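ZYG-9 (Caenorhabditis elegans, PDB 2OF3) organizes microtubules and spindle poles during mitosis and meiosis in one-cell embryos, and is needed for default nucleus positioning in oocytes. Local coordinates at residues Q38-Q46 with N84-L94. Residues are numbered along the deposited sequence; the frame is centred on the assembly and turned at random.
Sequences QLQTLLGNQ and NSDLLLKWCTL
K90 O, in the residue whose CB meets L39 CD1, is gripped twice: T93 OG1 donates to it at 2.6 Å and L94 N adds the backbone bond. T93 OG1 also accepts from W26 NE1. Two helices of the all-helical TOG domain pack here, 33-44 running roughly antiparallel to 85-95, with short-segment axes 144° apart and 10.4 Å at closest approach. L39 is a knob in the hole made by L87, K90, W91 and L94. With CG anti to the backbone N (chi1 179°), the side chain extends its two methyls to helix 85-95: CD1 settles 3.6 Å from L87 O, while CD2 lies over W91 N and CA, at the edge of the indole, and 3.9 Å from L94 CD1. Cut back to alanine, L39 would probably leave a gap among those four residues and take its CD2 away from L94 CD1. L87 packs back against helix 33-44, CD2 resting 3.8 Å from L42 CB, and the L43 side chain slides past it in the opposite direction. Past the end of helix 33-44, Q46 OE1 accepts from S6 OG and N8 ND2 while N84 ND2 binds S80 O; the two amides share no hydrogen bond, and N84 OD1 lies 3.2 Å from Q46 CG.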
# COMPACT_ATOMS: atom_id res chain seq x y z
N GLN A 38 -16.18 14.44 4.70
CA GLN A 38 -16.89 13.39 3.92
C GLN A 38 -16.77 12.05 4.66
O GLN A 38 -17.76 11.31 4.81
CB GLN A 38 -16.31 13.28 2.50
CG GLN A 38 -16.91 12.12 1.69
CD GLN A 38 -16.37 12.08 0.28
OE1 GLN A 38 -15.35 11.35 -0.03
NE2 GLN A 38 -16.98 12.90 -0.59
N LEU A 39 -15.56 11.70 5.08
CA LEU A 39 -15.37 10.45 5.82
C LEU A 39 -16.18 10.38 7.09
O LEU A 39 -16.81 9.36 7.39
CB LEU A 39 -13.87 10.23 6.16
CG LEU A 39 -13.49 8.95 6.96
CD1 LEU A 39 -13.80 7.77 6.13
CD2 LEU A 39 -12.00 8.99 7.29
N GLN A 40 -16.20 11.48 7.85
CA GLN A 40 -16.99 11.54 9.07
C GLN A 40 -18.49 11.37 8.85
O GLN A 40 -19.13 10.70 9.61
CB GLN A 40 -16.63 12.84 9.76
CG GLN A 40 -17.36 13.12 11.02
CD GLN A 40 -16.85 14.42 11.60
OE1 GLN A 40 -16.27 15.25 10.87
NE2 GLN A 40 -17.00 14.59 12.91
N THR A 41 -19.05 11.95 7.80
CA THR A 41 -20.44 11.72 7.39
C THR A 41 -20.67 10.27 7.02
O THR A 41 -21.66 9.69 7.46
CB THR A 41 -20.81 12.61 6.19
OG1 THR A 41 -20.80 13.97 6.62
CG2 THR A 41 -22.19 12.31 5.59
N LEU A 42 -19.79 9.69 6.22
CA LEU A 42 -19.99 8.27 5.79
C LEU A 42 -19.87 7.32 6.98
O LEU A 42 -20.66 6.37 7.14
CB LEU A 42 -18.96 7.91 4.70
CG LEU A 42 -19.20 8.62 3.37
CD1 LEU A 42 -18.02 8.32 2.42
CD2 LEU A 42 -20.52 8.21 2.76
N LEU A 43 -18.89 7.55 7.83
CA LEU A 43 -18.71 6.68 8.98
C LEU A 43 -19.81 6.91 10.04
O LEU A 43 -20.23 5.96 10.73
CB LEU A 43 -17.29 6.87 9.59
CG LEU A 43 -16.15 5.90 9.25
CD1 LEU A 43 -14.83 6.44 9.91
CD2 LEU A 43 -16.46 4.45 9.66
N GLY A 44 -20.30 8.16 10.14
CA GLY A 44 -21.43 8.46 11.01
C GLY A 44 -22.66 7.65 10.72
O GLY A 44 -23.44 7.38 11.64
N ASN A 45 -22.85 7.24 9.47
CA ASN A 45 -23.98 6.39 9.11
C ASN A 45 -23.76 4.91 9.48
O ASN A 45 -24.66 4.09 9.29
CB ASN A 45 -24.29 6.51 7.60
CG ASN A 45 -24.82 7.90 7.21
OD1 ASN A 45 -25.49 8.59 8.02
ND2 ASN A 45 -24.57 8.31 5.96
N GLN A 46 -22.57 4.57 9.99
CA GLN A 46 -22.15 3.15 10.23
C GLN A 46 -21.73 2.81 11.67
O GLN A 46 -21.79 1.66 12.08
CB GLN A 46 -20.97 2.74 9.29
CG GLN A 46 -21.19 3.03 7.80
CD GLN A 46 -22.49 2.45 7.27
OE1 GLN A 46 -23.05 1.47 7.80
NE2 GLN A 46 -22.99 3.09 6.21
N ASN A 84 -17.19 -2.29 6.43
CA ASN A 84 -16.70 -0.91 6.53
C ASN A 84 -15.23 -0.75 6.22
O ASN A 84 -14.65 0.27 6.54
CB ASN A 84 -17.07 -0.34 7.93
CG ASN A 84 -18.53 -0.24 8.10
OD1 ASN A 84 -19.19 0.61 7.47
ND2 ASN A 84 -19.10 -1.17 8.84
N SER A 85 -14.65 -1.75 5.56
CA SER A 85 -13.21 -1.79 5.30
C SER A 85 -12.73 -0.57 4.57
O SER A 85 -11.67 -0.00 4.91
CB SER A 85 -12.80 -3.03 4.51
OG SER A 85 -13.28 -3.00 3.14
N ASP A 86 -13.49 -0.12 3.58
CA ASP A 86 -13.11 1.05 2.82
C ASP A 86 -13.00 2.30 3.70
O ASP A 86 -12.07 3.09 3.55
CB ASP A 86 -14.07 1.24 1.61
CG ASP A 86 -15.54 1.47 2.04
OD1 ASP A 86 -16.08 0.66 2.84
OD2 ASP A 86 -16.20 2.47 1.56
N LEU A 87 -13.91 2.48 4.65
CA LEU A 87 -13.92 3.69 5.50
C LEU A 87 -12.89 3.59 6.58
O LEU A 87 -12.29 4.60 6.95
CB LEU A 87 -15.31 3.88 6.13
CG LEU A 87 -16.48 3.99 5.12
CD1 LEU A 87 -17.87 4.04 5.86
CD2 LEU A 87 -16.31 5.24 4.25
N LEU A 88 -12.67 2.38 7.08
CA LEU A 88 -11.65 2.18 8.13
C LEU A 88 -10.28 2.37 7.58
O LEU A 88 -9.47 3.04 8.22
CB LEU A 88 -11.80 0.80 8.78
CG LEU A 88 -13.09 0.62 9.60
CD1 LEU A 88 -13.14 -0.81 10.10
CD2 LEU A 88 -13.29 1.67 10.74
N LEU A 89 -10.01 1.87 6.38
CA LEU A 89 -8.72 2.07 5.76
C LEU A 89 -8.49 3.54 5.45
O LEU A 89 -7.37 4.04 5.64
CB LEU A 89 -8.53 1.16 4.52
CG LEU A 89 -8.48 -0.36 4.87
CD1 LEU A 89 -8.54 -1.13 3.55
CD2 LEU A 89 -7.19 -0.75 5.63
N LYS A 90 -9.52 4.27 5.05
CA LYS A 90 -9.36 5.73 4.84
C LYS A 90 -8.99 6.50 6.14
O LYS A 90 -8.11 7.41 6.14
CB LYS A 90 -10.64 6.32 4.23
CG LYS A 90 -10.81 5.99 2.74
CD LYS A 90 -12.15 6.52 2.27
CE LYS A 90 -12.21 6.61 0.79
NZ LYS A 90 -12.17 5.21 0.21
N TRP A 91 -9.68 6.18 7.23
CA TRP A 91 -9.34 6.73 8.54
C TRP A 91 -7.88 6.43 8.91
O TRP A 91 -7.19 7.30 9.41
CB TRP A 91 -10.31 6.19 9.59
CG TRP A 91 -10.07 6.80 10.94
CD1 TRP A 91 -10.60 7.97 11.42
CD2 TRP A 91 -9.17 6.29 11.98
NE1 TRP A 91 -10.12 8.21 12.70
CE2 TRP A 91 -9.24 7.20 13.07
CE3 TRP A 91 -8.33 5.15 12.08
CZ2 TRP A 91 -8.49 7.01 14.29
CZ3 TRP A 91 -7.59 4.94 13.29
CH2 TRP A 91 -7.68 5.89 14.37
N CYS A 92 -7.41 5.21 8.67
CA CYS A 92 -6.01 4.84 8.87
C CYS A 92 -5.07 5.69 8.01
O CYS A 92 -4.01 6.08 8.50
CB CYS A 92 -5.79 3.34 8.57
SG CYS A 92 -6.60 2.19 9.80
N THR A 93 -5.44 6.04 6.75
CA THR A 93 -4.55 6.89 5.97
C THR A 93 -4.34 8.26 6.60
O THR A 93 -3.28 8.85 6.42
CB THR A 93 -4.99 7.09 4.46
OG1 THR A 93 -6.23 7.81 4.45
CG2 THR A 93 -5.19 5.76 3.75
N LEU A 94 -5.36 8.78 7.30
CA LEU A 94 -5.26 10.07 8.01
C LEU A 94 -4.18 9.99 9.09
O LEU A 94 -3.39 10.94 9.28
CB LEU A 94 -6.61 10.45 8.62
CG LEU A 94 -7.82 10.69 7.71
CD1 LEU A 94 -8.96 11.14 8.56
CD2 LEU A 94 -7.50 11.71 6.65